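Local coordinates for uncharacterized protein (Nostoc punctiforme, PDB 2R3S) that is probably an S-adenosylmethionine-dependent O-methyltransferase whose natural substrate is unknown, at residues N240-F245 with Q252-I257; I172-G177 with S215-I220. All blocks are in the same frame, centred on the assembly; numbering follows the deposited sequence.

Contact 1: residues N240-F245 with Q252-I257; sequences NFLHHF and QLLRKI. With EDO (1,2-ethanediol), chain E.
Leu253 is the bump of this contact and the loop 240-245 supplies the hollow. One methyl, Leu253 CD2, enters a notch between the Phe241 ring and the end of Leu242. Leu253 CD2 lies 3.7 Å from Leu242 CD2 on one wall. On the other, Leu253 CD2 meets Phe241 CE2 at 3.8 Å. The methyl comes to the ring at its edge, in the ring plane, and the two side chains run at about a right angle. Leu253 reaches the notch because its CG stands anti to the backbone N (chi1 -169°). Leu242 has a second, looser touch further along the helix: its CD1 lies 4.3 Å from Leu254 CD2. The loop follows strand 233-239 and leads into helix 247-260 of the Rossmann-like methyltransferase fold. The contact folds the start of this strand-to-helix connection against the helix that it leads into. In related enzymes the loop after this strand borders the active-site cleft. The notch is also shaped from within the loop. Phe245 CE2 sits 3.5 Å above the centre of the Phe241 ring, while Phe241 CD1 lies at the Phe245 ring edge, in plane. His244 ND1 donates to Phe241 O at 3.1 Å, with the acceptor tilted out of the imidazole plane; this helps hold the short 3-10 turn. His243 CD2 lies over the centre of the His244 ring. Leu253 and Leu254 also touch Leu238 of strand 233-239. Tyr306 of helix 303-312 packs on Leu242, and Met309 and Phe310 of that helix pack on Leu254.

Contact 2: residues I172-G177 with S215-I220; sequences ISASHG and SRYHTI. With EDO (1,2-ethanediol), chain E.
A chi1 of -160° swings the Tyr217 ring away from the backbone N, out from the edge strand, so that its OH reaches the loop 172-177. Tyr217 OH lies 3.7 Å from Ala174 CB and 4.0 Å from Gly177 CA. Ala174 and Gly177 are the ends of a type II' turn, closed by Gly177 N bonding to Ala174 O at 2.6 Å. Gly177 is also the N-cap of helix 178-186. The loop follows strand 168-172 and corresponds in position to the glycine-rich loop that binds S-adenosylmethionine in related methyltransferases, though it holds few glycines. Asp196 accepts a bond from Ser175 N; it ends the neighbouring strand, where relatives place the acidic residue that holds the cofactor ribose. Tyr217 also packs on Ala204 and Ala208 of helix 198-211. On the cleft side, Ser173 OG sits between its backbone N and carbonyl carbon (chi1 64°) and donates to Ile172 O. An ethanediol rests there, its C2 3.5 Å from Ser175 CB. With an alanine at Ser173, Ile172 O would probably lose this side-chain donor and the ethanediol a polar neighbour. One water joins the segments. The water oxygen accepts from Tyr217 OH at 2.6 Å, in the ring plane, and donates to Gly177 O at 2.9 Å. The buried phenol is thus probably protonated, its proton spent on the water that ties strand to turn.

Contacts 1 and 2 have centres about 17 Å apart, but they touch just past the ends of the neighbouring strands 168-172 and 233-239, and through helix 247-260. Contact 2 closes along the chain before contact 1 opens. The two loops leave the same end of the sheet. Phe241 CD1 of contact 1 packs against Ser173 OG of contact 2 at 3.1 Å. Ile257 CD1 of helix 247-260 also meets Ile172 CD1 at 3.5 Å. One ethanediol spans both loops: its O2 makes a weak 3.3 Å bond to Asn240 O, while its O1 lies 2.6 Å from Ser173 OG. It probably comes from the crystallisation liquor, but its place is consistent with the cofactor cleft.

Contact 1: residues N240-F245 with Q252-I257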
loop_
_atom_site.group_PDB
_atom_site.type_symbol
_atom_site.label_atom_id
_atom_site.label_comp_id
_atom_site.label_asym_id
_atom_site.label_seq_id
_atom_site.Cartn_x
_atom_site.Cartn_y
_atom_site.Cartn_z
ATOM N N ASN A 240 -18.839 16.326 1.188
ATOM C CA ASN A 240 -17.493 15.979 1.666
ATOM C C ASN A 240 -16.774 17.112 2.430
ATOM O O ASN A 240 -15.553 17.355 2.242
ATOM C CB ASN A 240 -16.609 15.439 0.513
ATOM C CG ASN A 240 -16.989 14.034 0.079
ATOM O OD1 ASN A 240 -16.993 13.104 0.886
ATOM N ND2 ASN A 240 -17.294 13.871 -1.211
ATOM N N PHE A 241 -17.517 17.765 3.329
ATOM C CA PHE A 241 -16.965 18.838 4.157
ATOM C C PHE A 241 -16.886 18.497 5.619
ATOM O O PHE A 241 -15.872 18.722 6.251
ATOM C CB PHE A 241 -17.804 20.117 4.017
ATOM C CG PHE A 241 -17.079 21.380 4.478
ATOM C CD1 PHE A 241 -15.781 21.660 4.050
ATOM C CD2 PHE A 241 -17.700 22.293 5.317
ATOM C CE1 PHE A 241 -15.120 22.809 4.460
ATOM C CE2 PHE A 241 -17.030 23.453 5.724
ATOM C CZ PHE A 241 -15.747 23.697 5.296
ATOM N N LEU A 242 -17.962 17.973 6.179
ATOM C CA LEU A 242 -18.067 17.936 7.643
ATOM C C LEU A 242 -17.059 17.014 8.294
ATOM O O LEU A 242 -16.617 17.289 9.395
ATOM C CB LEU A 242 -19.487 17.567 8.101
ATOM C CG LEU A 242 -20.585 18.634 7.949
ATOM C CD1 LEU A 242 -21.849 18.042 8.565
ATOM C CD2 LEU A 242 -20.206 19.995 8.606
ATOM N N HIS A 243 -16.681 15.933 7.607
ATOM C CA HIS A 243 -15.687 14.971 8.133
ATOM C C HIS A 243 -14.314 15.508 8.532
ATOM O O HIS A 243 -13.585 14.845 9.281
ATOM C CB HIS A 243 -15.499 13.775 7.169
ATOM C CG HIS A 243 -15.127 14.125 5.752
ATOM N ND1 HIS A 243 -15.829 13.633 4.670
ATOM C CD2 HIS A 243 -14.099 14.846 5.238
ATOM C CE1 HIS A 243 -15.252 14.039 3.550
ATOM N NE2 HIS A 243 -14.203 14.783 3.869
ATOM N N HIS A 244 -13.948 16.688 8.035
ATOM C CA HIS A 244 -12.677 17.362 8.396
ATOM C C HIS A 244 -12.602 17.977 9.797
ATOM O O HIS A 244 -11.516 18.250 10.296
ATOM C CB HIS A 244 -12.406 18.482 7.395
ATOM C CG HIS A 244 -12.213 17.997 5.997
ATOM N ND1 HIS A 244 -13.133 18.230 5.001
ATOM C CD2 HIS A 244 -11.222 17.256 5.436
ATOM C CE1 HIS A 244 -12.708 17.666 3.881
ATOM N NE2 HIS A 244 -11.556 17.063 4.119
ATOM N N PHE A 245 -13.742 18.206 10.440
ATOM C CA PHE A 245 -13.750 19.026 11.662
ATOM C C PHE A 245 -14.236 18.252 12.878
ATOM O O PHE A 245 -14.958 17.279 12.716
ATOM C CB PHE A 245 -14.633 20.247 11.399
ATOM C CG PHE A 245 -14.312 20.939 10.097
ATOM C CD1 PHE A 245 -13.185 21.727 9.975
ATOM C CD2 PHE A 245 -15.117 20.765 8.989
ATOM C CE1 PHE A 245 -12.888 22.361 8.763
ATOM C CE2 PHE A 245 -14.823 21.367 7.791
ATOM C CZ PHE A 245 -13.706 22.174 7.674
ATOM N N GLN A 252 -21.003 24.508 15.263
ATOM C CA GLN A 252 -20.820 25.920 14.919
ATOM C C GLN A 252 -21.283 26.188 13.491
ATOM O O GLN A 252 -22.077 27.107 13.249
ATOM C CB GLN A 252 -19.349 26.327 15.081
ATOM C CG GLN A 252 -19.064 27.839 14.950
ATOM C CD GLN A 252 -17.568 28.159 14.889
ATOM O OE1 GLN A 252 -17.103 28.821 13.963
ATOM N NE2 GLN A 252 -16.809 27.681 15.879
ATOM N N LEU A 253 -20.844 25.343 12.554
ATOM C CA LEU A 253 -21.212 25.512 11.157
ATOM C C LEU A 253 -22.702 25.286 10.936
ATOM O O LEU A 253 -23.328 26.051 10.219
ATOM C CB LEU A 253 -20.377 24.607 10.233
ATOM C CG LEU A 253 -20.500 24.883 8.718
ATOM C CD1 LEU A 253 -19.692 26.150 8.261
ATOM C CD2 LEU A 253 -20.112 23.629 7.918
ATOM N N LEU A 254 -23.277 24.256 11.552
ATOM C CA LEU A 254 -24.689 23.931 11.324
ATOM C C LEU A 254 -25.645 25.019 11.879
ATOM O O LEU A 254 -26.754 25.203 11.351
ATOM C CB LEU A 254 -25.048 22.524 11.878
ATOM C CG LEU A 254 -24.353 21.284 11.239
ATOM C CD1 LEU A 254 -24.791 20.001 11.914
ATOM C CD2 LEU A 254 -24.586 21.176 9.757
ATOM N N ARG A 255 -25.206 25.734 12.918
ATOM C CA ARG A 255 -25.992 26.867 13.479
ATOM C C ARG A 255 -26.007 28.055 12.513
ATOM O O ARG A 255 -27.060 28.635 12.243
ATOM C CB ARG A 255 -25.462 27.291 14.859
ATOM C CG ARG A 255 -25.972 26.411 16.043
ATOM C CD ARG A 255 -25.473 26.925 17.425
ATOM N NE ARG A 255 -24.022 26.781 17.593
ATOM C CZ ARG A 255 -23.412 25.778 18.237
ATOM N NH1 ARG A 255 -24.103 24.788 18.819
ATOM N NH2 ARG A 255 -22.085 25.772 18.301
ATOM N N LYS A 256 -24.845 28.377 11.962
ATOM C CA LYS A 256 -24.710 29.390 10.920
ATOM C C LYS A 256 -25.581 29.043 9.713
ATOM O O LYS A 256 -26.311 29.871 9.170
ATOM C CB LYS A 256 -23.245 29.490 10.521
ATOM C CG LYS A 256 -22.920 30.539 9.485
ATOM C CD LYS A 256 -21.420 30.651 9.305
ATOM C CE LYS A 256 -21.058 31.780 8.331
ATOM N NZ LYS A 256 -19.617 32.040 8.313
ATOM N N ILE A 257 -25.535 27.794 9.306
ATOM C CA ILE A 257 -26.351 27.353 8.196
ATOM C C ILE A 257 -27.822 27.547 8.527
ATOM O O ILE A 257 -28.610 27.935 7.650
ATOM C CB ILE A 257 -26.056 25.875 7.836
ATOM C CG1 ILE A 257 -24.655 25.771 7.206
ATOM C CG2 ILE A 257 -27.125 25.332 6.906
ATOM C CD1 ILE A 257 -24.132 24.374 7.000
HETATM C C1 EDO E . -15.989 18.801 -1.354
HETATM O O1 EDO E . -16.639 19.831 -0.524
HETATM C C2 EDO E . -14.452 18.833 -1.433
HETATM O O2 EDO E . -13.736 18.123 -0.407
#

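Contact 2: residues I172-G177 with S215-I220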
loop_
_atom_site.group_PDB
_atom_site.type_symbol
_atom_site.label_atom_id
_atom_site.label_comp_id
_atom_site.label_asym_id
_atom_site.label_seq_id
_atom_site.Cartn_x
_atom_site.Cartn_y
_atom_site.Cartn_z
ATOM N N ILE A 172 -21.616 24.588 0.145
ATOM C CA ILE A 172 -20.502 24.845 1.056
ATOM C C ILE A 172 -19.357 23.833 0.862
ATOM O O ILE A 172 -19.563 22.621 0.949
ATOM C CB ILE A 172 -20.966 24.830 2.550
ATOM C CG1 ILE A 172 -21.973 25.951 2.811
ATOM C CG2 ILE A 172 -19.770 24.956 3.506
ATOM C CD1 ILE A 172 -22.626 25.879 4.166
ATOM N N SER A 173 -18.143 24.366 0.691
ATOM C CA SER A 173 -16.995 23.686 0.082
ATOM C C SER A 173 -17.393 23.104 -1.269
ATOM O O SER A 173 -17.251 21.915 -1.531
ATOM C CB SER A 173 -16.350 22.647 1.001
ATOM O OG SER A 173 -17.258 21.614 1.278
ATOM N N ALA A 174 -17.866 24.000 -2.126
ATOM C CA ALA A 174 -18.286 23.697 -3.478
ATOM C C ALA A 174 -17.242 22.896 -4.297
ATOM O O ALA A 174 -17.607 22.086 -5.141
ATOM C CB ALA A 174 -18.663 25.001 -4.176
ATOM N N SER A 175 -15.953 23.093 -4.033
ATOM C CA SER A 175 -14.916 22.309 -4.704
ATOM C C SER A 175 -15.064 22.449 -6.224
ATOM O O SER A 175 -15.092 23.567 -6.731
ATOM C CB SER A 175 -14.950 20.851 -4.190
ATOM O OG SER A 175 -14.030 20.026 -4.865
ATOM N N HIS A 176 -15.125 21.334 -6.950
ATOM C CA HIS A 176 -15.461 21.303 -8.385
ATOM C C HIS A 176 -16.798 21.943 -8.769
ATOM O O HIS A 176 -17.072 22.172 -9.963
ATOM C CB HIS A 176 -15.469 19.848 -8.869
ATOM C CG HIS A 176 -16.117 18.917 -7.901
ATOM N ND1 HIS A 176 -17.483 18.802 -7.792
ATOM C CD2 HIS A 176 -15.593 18.119 -6.942
ATOM C CE1 HIS A 176 -17.777 17.963 -6.818
ATOM N NE2 HIS A 176 -16.647 17.545 -6.276
ATOM N N GLY A 177 -17.656 22.164 -7.779
ATOM C CA GLY A 177 -18.972 22.761 -7.980
ATOM C C GLY A 177 -20.080 21.898 -8.552
ATOM O O GLY A 177 -21.190 22.376 -8.755
ATOM N N SER A 215 -24.380 31.973 -15.457
ATOM C CA SER A 215 -25.113 33.176 -15.066
ATOM C C SER A 215 -25.940 32.994 -13.788
ATOM O O SER A 215 -26.438 33.971 -13.239
ATOM C CB SER A 215 -26.059 33.593 -16.181
ATOM O OG SER A 215 -27.093 32.639 -16.341
ATOM N N ARG A 216 -26.129 31.745 -13.362
ATOM C CA ARG A 216 -26.882 31.422 -12.157
ATOM C C ARG A 216 -25.969 30.821 -11.124
ATOM O O ARG A 216 -26.432 30.173 -10.175
ATOM C CB ARG A 216 -28.007 30.444 -12.490
ATOM C CG ARG A 216 -28.906 30.949 -13.591
ATOM C CD ARG A 216 -30.169 30.173 -13.665
ATOM N NE ARG A 216 -30.015 28.983 -14.481
ATOM C CZ ARG A 216 -30.241 27.737 -14.082
ATOM N NH1 ARG A 216 -30.621 27.462 -12.838
ATOM N NH2 ARG A 216 -30.082 26.749 -14.945
ATOM N N TYR A 217 -24.672 31.049 -11.320
ATOM C CA TYR A 217 -23.646 30.555 -10.440
ATOM C C TYR A 217 -22.872 31.717 -9.846
ATOM O O TYR A 217 -22.221 32.452 -10.567
ATOM C CB TYR A 217 -22.685 29.595 -11.174
ATOM C CG TYR A 217 -21.977 28.749 -10.176
ATOM C CD1 TYR A 217 -22.580 27.607 -9.663
ATOM C CD2 TYR A 217 -20.757 29.144 -9.640
ATOM C CE1 TYR A 217 -21.960 26.851 -8.684
ATOM C CE2 TYR A 217 -20.137 28.395 -8.659
ATOM C CZ TYR A 217 -20.743 27.253 -8.189
ATOM O OH TYR A 217 -20.129 26.501 -7.222
ATOM N N HIS A 218 -22.934 31.859 -8.526
ATOM C CA HIS A 218 -22.326 32.993 -7.825
ATOM C C HIS A 218 -21.350 32.487 -6.788
ATOM O O HIS A 218 -21.544 31.423 -6.254
ATOM C CB HIS A 218 -23.437 33.833 -7.159
ATOM C CG HIS A 218 -24.624 34.049 -8.043
ATOM N ND1 HIS A 218 -24.593 34.883 -9.140
ATOM C CD2 HIS A 218 -25.866 33.509 -8.014
ATOM C CE1 HIS A 218 -25.768 34.855 -9.742
ATOM N NE2 HIS A 218 -26.561 34.035 -9.075
ATOM N N THR A 219 -20.309 33.242 -6.481
ATOM C CA THR A 219 -19.276 32.742 -5.581
ATOM C C THR A 219 -19.108 33.635 -4.352
ATOM O O THR A 219 -19.251 34.851 -4.427
ATOM C CB THR A 219 -17.902 32.542 -6.303
ATOM O OG1 THR A 219 -17.332 33.811 -6.650
ATOM C CG2 THR A 219 -18.064 31.691 -7.556
ATOM N N ILE A 220 -18.851 33.009 -3.210
ATOM C CA ILE A 220 -18.545 33.701 -1.973
ATOM C C ILE A 220 -17.220 33.105 -1.576
ATOM O O ILE A 220 -17.179 31.997 -1.041
ATOM C CB ILE A 220 -19.609 33.437 -0.888
ATOM C CG1 ILE A 220 -20.984 33.868 -1.360
ATOM C CG2 ILE A 220 -19.267 34.164 0.377
ATOM C CD1 ILE A 220 -22.084 33.448 -0.479
HETATM C C1 EDO E . -15.989 18.801 -1.354
HETATM O O1 EDO E . -16.639 19.831 -0.524
HETATM C C2 EDO E . -14.452 18.833 -1.433
HETATM O O2 EDO E . -13.736 18.123 -0.407
HETATM O O HOH W 1 -21.517 24.413 -6.674
#